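Local coordinates for glycosyl hydrolase family 10 (Bacteroides intestinalis DSM 17393, PDB 4QPW), which binds xylan-derived chains such as xylohexaose through this carbohydrate-binding module, one domain of a longer enzyme that probably hydrolyses glycosidic bonds, at residues N85-W91 / G118-Q124; G93-G97 / F110-A116; Y15-E20 / Q55-N61. All coordinates share one frame; numbering follows the deposited sequence.

Contact 1: N85-W91 / G118-Q124. With XYP (beta-D-xylopyranose), chain B; XYP (beta-D-xylopyranose), chain C; XYP (beta-D-xylopyranose), chain D.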
loop_
_atom_site.group_PDB
_atom_site.type_symbol
_atom_site.label_atom_id
_atom_site.label_comp_id
_atom_site.label_asym_id
_atom_site.label_seq_id
_atom_site.Cartn_x
_atom_site.Cartn_y
_atom_site.Cartn_z
ATOM N N ASN A 85 -7.043 -2.678 -0.726
ATOM C CA ASN A 85 -7.349 -2.716 0.680
ATOM C C ASN A 85 -6.111 -2.485 1.509
ATOM O O ASN A 85 -4.994 -2.913 1.078
ATOM C CB ASN A 85 -7.961 -4.060 1.063
ATOM C CG ASN A 85 -9.301 -4.232 0.377
ATOM O OD1 ASN A 85 -9.339 -4.732 -0.751
ATOM N ND2 ASN A 85 -10.272 -3.628 0.875
ATOM N N PHE A 86 -6.192 -1.833 2.642
ATOM C CA PHE A 86 -5.048 -1.572 3.493
ATOM C C PHE A 86 -5.372 -1.617 4.899
ATOM O O PHE A 86 -6.590 -1.439 5.299
ATOM C CB PHE A 86 -4.339 -0.260 3.067
ATOM C CG PHE A 86 -5.195 0.934 3.230
ATOM C CD1 PHE A 86 -5.470 1.448 4.437
ATOM C CD2 PHE A 86 -5.803 1.480 2.120
ATOM C CE1 PHE A 86 -6.332 2.509 4.593
ATOM C CE2 PHE A 86 -6.685 2.547 2.277
ATOM C CZ PHE A 86 -6.916 3.029 3.492
ATOM N N GLY A 87 -4.374 -1.752 5.755
ATOM C CA GLY A 87 -4.482 -1.489 7.176
ATOM C C GLY A 87 -3.234 -0.825 7.657
ATOM O O GLY A 87 -2.121 -1.199 7.185
ATOM N N VAL A 88 -3.335 0.114 8.553
ATOM C CA VAL A 88 -2.183 0.803 9.112
ATOM C C VAL A 88 -1.992 0.389 10.564
ATOM O O VAL A 88 -2.924 0.668 11.428
ATOM C CB VAL A 88 -2.329 2.345 9.054
ATOM C CG1 VAL A 88 -1.068 2.999 9.509
ATOM C CG2 VAL A 88 -2.693 2.799 7.644
ATOM N N GLY A 89 -0.959 -0.308 10.895
ATOM C CA GLY A 89 -0.719 -0.810 12.259
ATOM C C GLY A 89 0.146 -2.035 12.223
ATOM O O GLY A 89 0.556 -2.525 11.195
ATOM N N PRO A 90 0.460 -2.558 13.437
ATOM C CA PRO A 90 1.236 -3.745 13.592
ATOM C C PRO A 90 0.406 -5.014 13.237
ATOM O O PRO A 90 -0.735 -4.960 12.965
ATOM C CB PRO A 90 1.669 -3.679 15.062
ATOM C CG PRO A 90 0.463 -3.031 15.723
ATOM C CD PRO A 90 -0.002 -1.995 14.729
ATOM N N TRP A 91 1.126 -6.150 13.317
ATOM C CA TRP A 91 0.488 -7.419 12.996
ATOM C C TRP A 91 -0.745 -7.739 13.931
ATOM O O TRP A 91 -1.672 -8.366 13.478
ATOM C CB TRP A 91 1.501 -8.585 13.122
ATOM C CG TRP A 91 2.597 -8.529 12.102
ATOM C CD1 TRP A 91 3.881 -8.213 12.295
ATOM C CD2 TRP A 91 2.460 -8.875 10.734
ATOM N NE1 TRP A 91 4.543 -8.262 11.071
ATOM C CE2 TRP A 91 3.718 -8.675 10.125
ATOM C CE3 TRP A 91 1.429 -9.328 9.982
ATOM C CZ2 TRP A 91 3.975 -8.966 8.759
ATOM C CZ3 TRP A 91 1.687 -9.507 8.584
ATOM C CH2 TRP A 91 2.978 -9.311 8.048
ATOM N N GLY A 118 3.139 2.027 16.301
ATOM C CA GLY A 118 3.990 1.529 15.276
ATOM C C GLY A 118 3.345 0.724 14.192
ATOM O O GLY A 118 2.190 0.942 13.870
ATOM N N GLY A 119 4.078 -0.157 13.593
ATOM C CA GLY A 119 3.550 -1.032 12.561
ATOM C C GLY A 119 3.875 -0.601 11.132
ATOM O O GLY A 119 4.932 -0.000 10.872
ATOM N N HIS A 120 3.025 -1.049 10.240
ATOM C CA HIS A 120 3.294 -0.965 8.795
ATOM C C HIS A 120 2.016 -0.690 8.056
ATOM O O HIS A 120 0.919 -0.623 8.627
ATOM C CB HIS A 120 3.966 -2.279 8.356
ATOM C CG HIS A 120 3.207 -3.499 8.875
ATOM N ND1 HIS A 120 3.655 -4.256 9.935
ATOM C CD2 HIS A 120 2.063 -4.071 8.469
ATOM C CE1 HIS A 120 2.783 -5.250 10.128
ATOM N NE2 HIS A 120 1.825 -5.196 9.267
ATOM N N VAL A 121 2.137 -0.446 6.726
ATOM C CA VAL A 121 0.956 -0.302 5.867
ATOM C C VAL A 121 0.766 -1.612 5.138
ATOM O O VAL A 121 1.431 -1.887 4.095
ATOM C CB VAL A 121 1.041 0.896 4.914
ATOM C CG1 VAL A 121 -0.215 0.985 4.072
ATOM C CG2 VAL A 121 1.253 2.166 5.701
ATOM N N MET A 122 -0.067 -2.486 5.670
ATOM C CA MET A 122 -0.405 -3.757 5.007
ATOM C C MET A 122 -1.300 -3.426 3.844
ATOM O O MET A 122 -2.315 -2.728 3.997
ATOM C CB MET A 122 -1.192 -4.632 5.992
ATOM C CG MET A 122 -1.755 -5.869 5.348
ATOM S SD MET A 122 -0.591 -6.955 4.534
ATOM C CE MET A 122 0.039 -7.814 6.020
ATOM N N THR A 123 -1.004 -3.951 2.641
ATOM C CA THR A 123 -1.722 -3.603 1.414
ATOM C C THR A 123 -2.058 -4.920 0.726
ATOM O O THR A 123 -1.221 -5.840 0.648
ATOM C CB THR A 123 -0.818 -2.736 0.546
ATOM O OG1 THR A 123 -0.249 -1.666 1.389
ATOM C CG2 THR A 123 -1.563 -2.067 -0.528
ATOM N N GLN A 124 -3.301 -5.072 0.256
ATOM C CA GLN A 124 -3.797 -6.325 -0.314
ATOM C C GLN A 124 -4.582 -6.091 -1.586
ATOM O O GLN A 124 -5.454 -5.164 -1.619
ATOM C CB GLN A 124 -4.654 -7.071 0.707
ATOM C CG GLN A 124 -3.933 -7.304 2.015
ATOM C CD GLN A 124 -4.625 -8.204 3.050
ATOM O OE1 GLN A 124 -5.832 -8.388 2.956
ATOM N NE2 GLN A 124 -3.924 -8.827 3.908
HETATM O O1 XYP B . 6.831 -10.988 12.264
HETATM C C1 XYP B . 5.987 -11.950 11.692
HETATM C C2 XYP B . 4.632 -11.980 12.405
HETATM C C3 XYP B . 3.797 -13.019 11.694
HETATM C C4 XYP B . 3.680 -12.579 10.238
HETATM C C5 XYP B . 5.025 -12.644 9.604
HETATM O O2 XYP B . 4.627 -12.314 13.824
HETATM O O3 XYP B . 2.473 -13.043 12.194
HETATM O O4 XYP B . 3.036 -13.719 9.447
HETATM O O5 XYP B . 5.837 -11.603 10.318
HETATM C C1 XYP C . -2.761 -13.003 7.024
HETATM C C2 XYP C . -3.402 -11.890 6.244
HETATM C C3 XYP C . -4.831 -11.637 6.698
HETATM C C4 XYP C . -5.604 -12.980 6.638
HETATM C C5 XYP C . -4.829 -14.025 7.348
HETATM O O2 XYP C . -2.668 -10.679 6.428
HETATM O O3 XYP C . -5.436 -10.630 5.835
HETATM O O4 XYP C . -6.894 -12.734 7.216
HETATM O O5 XYP C . -3.551 -14.230 6.780
HETATM C C1 XYP D . 2.001 -13.317 8.554
HETATM C C2 XYP D . 1.861 -14.525 7.590
HETATM C C3 XYP D . 0.689 -14.194 6.694
HETATM C C4 XYP D . -0.520 -13.737 7.430
HETATM C C5 XYP D . -0.189 -12.587 8.362
HETATM O O2 XYP D . 3.040 -14.788 6.843
HETATM O O3 XYP D . 0.344 -15.334 5.847
HETATM O O4 XYP D . -1.501 -13.254 6.484
HETATM O O5 XYP D . 0.861 -12.997 9.266
#
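H120 turns its imidazole edge onto one face of W91, with CE1 3.6 Å from W91 CE2 and the planes at 57°, an edge-to-face (T-shaped) pair. Beneath it the packing is tight. Strands 85-89 and 120-124 run antiparallel, and backbone hydrogen bonds join N85 with Q124, G87 with M122 and G89 with H120 in both directions. A beta carbon on G89 would run into P90 CD, and one on G119 into G89 C and P90 N; G89 O meanwhile lies over one face of the imidazole, 3.5 Å from H120 CD2. H120 NE2 is bonded to R94 outside these segments, which probably fixes the ring's rotation. M122, bent at chi2 and chi3 (57° and 80°), brings CE to 3.5 Å from W91 CZ3, an apolar contact with the indole. On the sheet's other side, F86, V88 and V121 pack onto L72 of strand 69-78.

The ligand side is more exposed, with W91 and Q124 only partly buried. W91 offers the face opposite H120 to the chain B xylose, whose C4 lies over the indole. The extended Q124 side chain reaches out so that NE2 donates an almost straight bond, 3.0 Å long, to O3 of the chain C xylose. Aromatic platform plus polar anchor on one beta-sheet face is characteristic of a beta-sandwich carbohydrate-binding module's glycan site.

Contact 2: G93-G97 / F110-A116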
loop_
_atom_site.group_PDB
_atom_site.type_symbol
_atom_site.label_atom_id
_atom_site.label_comp_id
_atom_site.label_asym_id
_atom_site.label_seq_id
_atom_site.Cartn_x
_atom_site.Cartn_y
_atom_site.Cartn_z
ATOM N N GLY A 93 -3.143 -5.682 14.942
ATOM C CA GLY A 93 -4.351 -4.984 14.706
ATOM C C GLY A 93 -4.069 -3.631 14.013
ATOM O O GLY A 93 -3.083 -2.984 14.360
ATOM N N ARG A 94 -4.967 -3.232 13.173
ATOM C CA ARG A 94 -4.733 -2.014 12.278
ATOM C C ARG A 94 -5.944 -1.199 12.135
ATOM O O ARG A 94 -7.101 -1.698 12.232
ATOM C CB ARG A 94 -4.180 -2.502 10.907
ATOM C CG ARG A 94 -3.053 -3.481 10.977
ATOM C CD ARG A 94 -2.318 -3.588 9.642
ATOM N NE ARG A 94 -1.287 -4.633 9.597
ATOM C CZ ARG A 94 -1.563 -5.943 9.389
ATOM N NH1 ARG A 94 -2.784 -6.334 9.167
ATOM N NH2 ARG A 94 -0.597 -6.799 9.417
ATOM N N ALA A 95 -5.766 0.069 11.675
ATOM C CA ALA A 95 -6.834 0.901 11.181
ATOM C C ALA A 95 -7.037 0.568 9.715
ATOM O O ALA A 95 -6.106 0.770 8.881
ATOM C CB ALA A 95 -6.468 2.349 11.381
ATOM N N GLU A 96 -8.182 0.113 9.289
ATOM C CA GLU A 96 -8.460 -0.441 7.981
ATOM C C GLU A 96 -9.225 0.413 7.058
ATOM O O GLU A 96 -10.174 1.153 7.488
ATOM C CB GLU A 96 -9.198 -1.804 8.173
ATOM C CG GLU A 96 -8.388 -2.861 8.891
ATOM C CD GLU A 96 -9.264 -4.085 9.251
ATOM O OE1 GLU A 96 -9.874 -4.595 8.314
ATOM O OE2 GLU A 96 -9.386 -4.485 10.447
ATOM N N GLY A 97 -8.965 0.391 5.783
ATOM C CA GLY A 97 -9.707 1.093 4.785
ATOM C C GLY A 97 -9.376 0.619 3.402
ATOM O O GLY A 97 -8.765 -0.440 3.249
ATOM N N PHE A 110 -6.477 8.902 3.826
ATOM C CA PHE A 110 -7.319 8.161 4.853
ATOM C C PHE A 110 -6.974 8.707 6.172
ATOM O O PHE A 110 -5.853 8.533 6.670
ATOM C CB PHE A 110 -6.930 6.681 4.720
ATOM C CG PHE A 110 -7.378 5.743 5.864
ATOM C CD1 PHE A 110 -8.704 5.334 5.965
ATOM C CD2 PHE A 110 -6.457 5.220 6.759
ATOM C CE1 PHE A 110 -9.104 4.469 7.024
ATOM C CE2 PHE A 110 -6.857 4.326 7.752
ATOM C CZ PHE A 110 -8.136 3.978 7.824
ATOM N N SER A 111 -7.923 9.376 6.826
ATOM C CA SER A 111 -7.759 9.817 8.160
ATOM C C SER A 111 -8.066 8.743 9.196
ATOM O O SER A 111 -9.058 8.000 8.994
ATOM C CB SER A 111 -8.704 11.024 8.435
ATOM O OG SER A 111 -8.287 12.171 7.694
ATOM N N PHE A 112 -7.275 8.604 10.202
ATOM C CA PHE A 112 -7.510 7.541 11.192
ATOM C C PHE A 112 -6.942 7.936 12.469
ATOM O O PHE A 112 -5.968 8.661 12.616
ATOM C CB PHE A 112 -6.950 6.183 10.743
ATOM C CG PHE A 112 -5.440 6.108 10.642
ATOM C CD1 PHE A 112 -4.706 6.717 9.547
ATOM C CD2 PHE A 112 -4.691 5.524 11.652
ATOM C CE1 PHE A 112 -3.371 6.683 9.544
ATOM C CE2 PHE A 112 -3.338 5.511 11.600
ATOM C CZ PHE A 112 -2.666 6.114 10.533
ATOM N N LYS A 113 -7.506 7.295 13.567
ATOM C CA LYS A 113 -6.905 7.247 14.873
ATOM C C LYS A 113 -6.006 5.989 14.983
ATOM O O LYS A 113 -6.547 4.887 14.716
ATOM C CB LYS A 113 -7.987 7.305 15.939
ATOM C CG LYS A 113 -7.437 7.467 17.294
ATOM C CD LYS A 113 -8.593 7.838 18.252
ATOM C CE LYS A 113 -8.940 6.693 19.186
ATOM N NZ LYS A 113 -9.989 7.018 20.209
ATOM N N ALA A 114 -4.768 6.072 15.342
ATOM C CA ALA A 114 -3.951 4.893 15.419
ATOM C C ALA A 114 -4.531 3.910 16.473
ATOM O O ALA A 114 -4.927 4.374 17.578
ATOM C CB ALA A 114 -2.556 5.217 15.754
ATOM N N VAL A 115 -4.565 2.666 16.133
ATOM C CA VAL A 115 -5.134 1.629 17.052
ATOM C C VAL A 115 -4.084 1.011 17.877
ATOM O O VAL A 115 -4.452 0.196 18.823
ATOM C CB VAL A 115 -5.916 0.600 16.266
ATOM C CG1 VAL A 115 -7.017 1.215 15.479
ATOM C CG2 VAL A 115 -5.068 -0.332 15.459
ATOM N N ALA A 116 -2.810 1.251 17.700
ATOM C CA ALA A 116 -1.706 0.648 18.348
ATOM C C ALA A 116 -0.476 1.518 18.154
ATOM O O ALA A 116 -0.521 2.512 17.402
ATOM C CB ALA A 116 -1.469 -0.743 17.759
#
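Apolar packing between the two sheets of a beta-sandwich joins A95 to F110, F112 and V115: strand 95-101 is an outermost strand of the five-stranded sheet, and strand 106-113 belongs to the larger sheet facing it. No backbone pairing joins the two segments; side chains of one meet side chains and backbone of the other. The axes of 95-97 and 110-113 come no closer than 7.9 Å, and no hydrogen bond links the two segments, although they run roughly antiparallel at 156°. Each strand makes its backbone bonds within its own sheet, A95 to V88 and G97 to F86 on one side, F110 to L72 and F112 to Y70 on the other.

The small A95 methyl is the centre of the join. It projects toward the opposing strand and meets F112 obliquely, CB lying 3.6 Å from F112 CD2, with F110 CE2 a little farther off at 4.2 Å from A95 CB. F110 holds its CG anti to the backbone N (chi1 166°), which carries the ring across the gap to the far backbone, where CZ approaches E96 O at 3.5 Å. The same ring explains the glycine at 97, since a beta carbon there would collide with F110 CE1. Behind it, F86 meets F110 edge-to-face and extends the apolar layer inward. R94 and E96 point the other way, R94 bonding to H120 on the sugar-binding side.

Toward the surface the layer ends in the loop after strand 106-113, where the V115 methyl CG2 rests 3.5 Å from G93 O.

Contact 3: Y15-E20 / Q55-N61. With XYP (beta-D-xylopyranose), chain D; XYP (beta-D-xylopyranose), chain C.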
loop_
_atom_site.group_PDB
_atom_site.type_symbol
_atom_site.label_atom_id
_atom_site.label_comp_id
_atom_site.label_asym_id
_atom_site.label_seq_id
_atom_site.Cartn_x
_atom_site.Cartn_y
_atom_site.Cartn_z
ATOM N N TYR A 15 12.777 -1.241 -3.192
ATOM C CA TYR A 15 11.819 -1.990 -2.431
ATOM C C TYR A 15 12.422 -3.148 -1.708
ATOM O O TYR A 15 12.969 -4.080 -2.350
ATOM C CB TYR A 15 10.625 -2.486 -3.308
ATOM C CG TYR A 15 9.524 -3.139 -2.546
ATOM C CD1 TYR A 15 8.675 -2.379 -1.747
ATOM C CD2 TYR A 15 9.326 -4.478 -2.550
ATOM C CE1 TYR A 15 7.617 -2.931 -1.032
ATOM C CE2 TYR A 15 8.319 -5.062 -1.847
ATOM C CZ TYR A 15 7.452 -4.298 -1.079
ATOM O OH TYR A 15 6.437 -4.959 -0.392
ATOM N N SER A 16 12.321 -3.170 -0.386
ATOM C CA SER A 16 12.866 -4.219 0.433
ATOM C C SER A 16 11.865 -4.712 1.469
ATOM O O SER A 16 12.197 -5.551 2.331
ATOM C CB SER A 16 14.128 -3.755 1.174
ATOM O OG SER A 16 15.183 -3.429 0.288
ATOM N N PHE A 17 10.602 -4.298 1.447
ATOM C CA PHE A 17 9.665 -4.606 2.516
ATOM C C PHE A 17 9.079 -6.019 2.414
ATOM O O PHE A 17 9.153 -6.668 1.338
ATOM C CB PHE A 17 8.551 -3.582 2.570
ATOM C CG PHE A 17 8.969 -2.154 2.915
ATOM C CD1 PHE A 17 9.816 -1.893 3.982
ATOM C CD2 PHE A 17 8.474 -1.084 2.194
ATOM C CE1 PHE A 17 10.138 -0.591 4.293
ATOM C CE2 PHE A 17 8.817 0.213 2.537
ATOM C CZ PHE A 17 9.658 0.469 3.582
ATOM N N TRP A 18 8.505 -6.473 3.487
ATOM C CA TRP A 18 7.839 -7.788 3.547
ATOM C C TRP A 18 6.720 -7.857 2.526
ATOM O O TRP A 18 5.933 -6.919 2.341
ATOM C CB TRP A 18 7.275 -7.962 4.957
ATOM C CG TRP A 18 6.594 -9.299 5.185
ATOM C CD1 TRP A 18 7.160 -10.412 5.713
ATOM C CD2 TRP A 18 5.229 -9.631 4.920
ATOM N NE1 TRP A 18 6.195 -11.421 5.762
ATOM C CE2 TRP A 18 5.019 -10.981 5.277
ATOM C CE3 TRP A 18 4.169 -8.954 4.379
ATOM C CZ2 TRP A 18 3.768 -11.609 5.118
ATOM C CZ3 TRP A 18 2.937 -9.611 4.205
ATOM C CH2 TRP A 18 2.779 -10.910 4.627
ATOM N N ASN A 19 6.600 -9.049 1.919
ATOM C CA ASN A 19 5.507 -9.327 1.037
ATOM C C ASN A 19 5.280 -10.821 0.954
ATOM O O ASN A 19 6.161 -11.637 1.285
ATOM C CB ASN A 19 5.673 -8.717 -0.299
ATOM C CG ASN A 19 6.876 -9.197 -1.002
ATOM O OD1 ASN A 19 6.761 -10.219 -1.776
ATOM N ND2 ASN A 19 8.073 -8.689 -0.764
ATOM N N GLU A 20 4.060 -11.224 0.568
ATOM C CA GLU A 20 3.722 -12.653 0.499
ATOM C C GLU A 20 2.728 -12.822 -0.627
ATOM O O GLU A 20 1.586 -12.401 -0.560
ATOM C CB GLU A 20 3.161 -13.154 1.774
ATOM C CG GLU A 20 2.879 -14.679 1.806
ATOM C CD GLU A 20 2.388 -15.026 3.187
ATOM O OE1 GLU A 20 1.286 -14.758 3.516
ATOM O OE2 GLU A 20 3.190 -15.258 4.125
ATOM N N GLN A 55 -0.373 -9.898 -0.848
ATOM C CA GLN A 55 -0.279 -8.897 0.268
ATOM C C GLN A 55 1.131 -8.461 0.440
ATOM O O GLN A 55 2.094 -9.223 0.194
ATOM C CB GLN A 55 -0.888 -9.457 1.548
ATOM C CG GLN A 55 -0.151 -10.676 2.105
ATOM C CD GLN A 55 -0.732 -11.170 3.400
ATOM O OE1 GLN A 55 -1.306 -10.419 4.193
ATOM N NE2 GLN A 55 -0.636 -12.491 3.626
ATOM N N TYR A 56 1.308 -7.177 0.815
ATOM C CA TYR A 56 2.628 -6.583 0.783
ATOM C C TYR A 56 2.617 -5.352 1.663
ATOM O O TYR A 56 1.645 -4.586 1.667
ATOM C CB TYR A 56 3.038 -6.265 -0.678
ATOM C CG TYR A 56 1.985 -5.663 -1.555
ATOM C CD1 TYR A 56 1.033 -6.487 -2.211
ATOM C CD2 TYR A 56 1.839 -4.304 -1.749
ATOM C CE1 TYR A 56 -0.012 -5.990 -2.917
ATOM C CE2 TYR A 56 0.850 -3.787 -2.490
ATOM C CZ TYR A 56 -0.115 -4.605 -3.083
ATOM O OH TYR A 56 -1.106 -4.050 -3.865
ATOM N N HIS A 57 3.726 -5.121 2.331
ATOM C CA HIS A 57 3.870 -3.834 3.050
ATOM C C HIS A 57 4.308 -2.810 2.057
ATOM O O HIS A 57 5.247 -3.004 1.247
ATOM C CB HIS A 57 4.936 -3.932 4.136
ATOM C CG HIS A 57 4.571 -4.845 5.274
ATOM N ND1 HIS A 57 5.471 -5.053 6.308
ATOM C CD2 HIS A 57 3.453 -5.582 5.532
ATOM C CE1 HIS A 57 4.916 -5.912 7.157
ATOM N NE2 HIS A 57 3.720 -6.258 6.721
ATOM N N THR A 58 3.679 -1.636 2.095
ATOM C CA THR A 58 4.100 -0.486 1.267
ATOM C C THR A 58 4.822 0.564 2.056
ATOM O O THR A 58 5.404 1.521 1.455
ATOM C CB THR A 58 2.883 0.092 0.525
ATOM O OG1 THR A 58 1.879 0.455 1.464
ATOM C CG2 THR A 58 2.336 -0.832 -0.495
ATOM N N ALA A 59 4.896 0.413 3.367
ATOM C CA ALA A 59 5.637 1.254 4.314
ATOM C C ALA A 59 5.758 0.418 5.599
ATOM O O ALA A 59 4.978 -0.519 5.814
ATOM C CB ALA A 59 4.909 2.567 4.610
ATOM N N ASP A 60 6.710 0.781 6.446
ATOM C CA ASP A 60 6.993 -0.009 7.667
ATOM C C ASP A 60 7.674 0.890 8.654
ATOM O O ASP A 60 7.983 2.068 8.368
ATOM C CB ASP A 60 7.944 -1.182 7.224
ATOM C CG ASP A 60 8.088 -2.297 8.205
ATOM O OD1 ASP A 60 7.446 -2.312 9.214
ATOM O OD2 ASP A 60 9.023 -3.131 7.870
ATOM N N ASN A 61 7.882 0.392 9.878
ATOM C CA ASN A 61 8.630 1.153 10.883
ATOM C C ASN A 61 7.932 2.485 11.171
ATOM O O ASN A 61 8.599 3.522 11.356
ATOM C CB ASN A 61 10.102 1.408 10.428
ATOM C CG ASN A 61 10.747 0.209 9.721
ATOM O OD1 ASN A 61 10.763 0.126 8.555
ATOM N ND2 ASN A 61 11.182 -0.763 10.552
HETATM C C1 XYP D . 2.001 -13.317 8.554
HETATM C C2 XYP D . 1.861 -14.525 7.590
HETATM C C3 XYP D . 0.689 -14.194 6.694
HETATM C C4 XYP D . -0.520 -13.737 7.430
HETATM C C5 XYP D . -0.189 -12.587 8.362
HETATM O O2 XYP D . 3.040 -14.788 6.843
HETATM O O3 XYP D . 0.344 -15.334 5.847
HETATM O O4 XYP D . -1.501 -13.254 6.484
HETATM O O5 XYP D . 0.861 -12.997 9.266
HETATM C C1 XYP C . -2.761 -13.003 7.024
HETATM C C2 XYP C . -3.402 -11.890 6.244
HETATM C C3 XYP C . -4.831 -11.637 6.698
HETATM C C4 XYP C . -5.604 -12.980 6.638
HETATM C C5 XYP C . -4.829 -14.025 7.348
HETATM O O2 XYP C . -2.668 -10.679 6.428
HETATM O O3 XYP C . -5.436 -10.630 5.835
HETATM O O4 XYP C . -6.894 -12.734 7.216
HETATM O O5 XYP C . -3.551 -14.230 6.780
HETATM O O HOH W 1 8.265 -4.787 5.859
HETATM O O HOH W 2 -0.499 -13.873 0.829
#
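Residues 19-20 and 55-56 pair as antiparallel strands, E20 and Q55 exchanging backbone bonds in both directions, and H57 N extends the ladder with a nearly straight bond (174°) to W18 O. Beyond it, the Y15 hydroxyl donates to H57 O, OH to O 2.8 Å. F17 projects toward residues 57-61, its CB against H57 O, with D60 N over one face of its ring and CE1 3.7 Å from D60 CB. An alanine at this position would remove that ring and is likely to open a gap beside A59 and D60, leaving that segment less firmly held. A water bridges W18 N, H57 ND1 and D60 OD2.

W18 CB lies over the H57 ring face, and the indole edge meets the Q55 amide, CH2 to CD 3.7 Å, with the planes 76° apart. E20, its CG anti to the backbone N (chi1 -176°), runs extended beside Q55, which carries its carboxylate to the chain D xylose: OE1 accepts from O3 at 2.6 Å and OE2 from O2 at 2.8 Å, a bidentate grip. Q55 bridges two sugars: OE1 accepts from O2 of the chain C xylose at 2.6 Å, while NE2 donates to O4 of the chain D xylose at 3.1 Å and bonds weakly to E20 OE1. Acidic and amide side chains beside a tryptophan form one part of the glycan site, as is characteristic of beta-sandwich carbohydrate-binding modules.

From the N terminus, contact 3 closes first, bringing residues 55-61 back to 15-20 across a long loop that includes strands 29-31, 33-34 and 39-44. Contact 1 opens only afterwards, joining 85-91 to 118-124, and contact 2 lies within that loop, so the chain forms one separate closure followed by one enclosing another; none cross. Contacts 1 and 3 are neighbours in the five-stranded sheet, where strands 120-124 and 54-57 pair through T123 and Y56, and together they build the sugar-binding face. Contact 2 reaches that sheet through strand 95-101, beside 82-89, and fastens it to the facing sheet, about 17 Å centre to centre from contact 3.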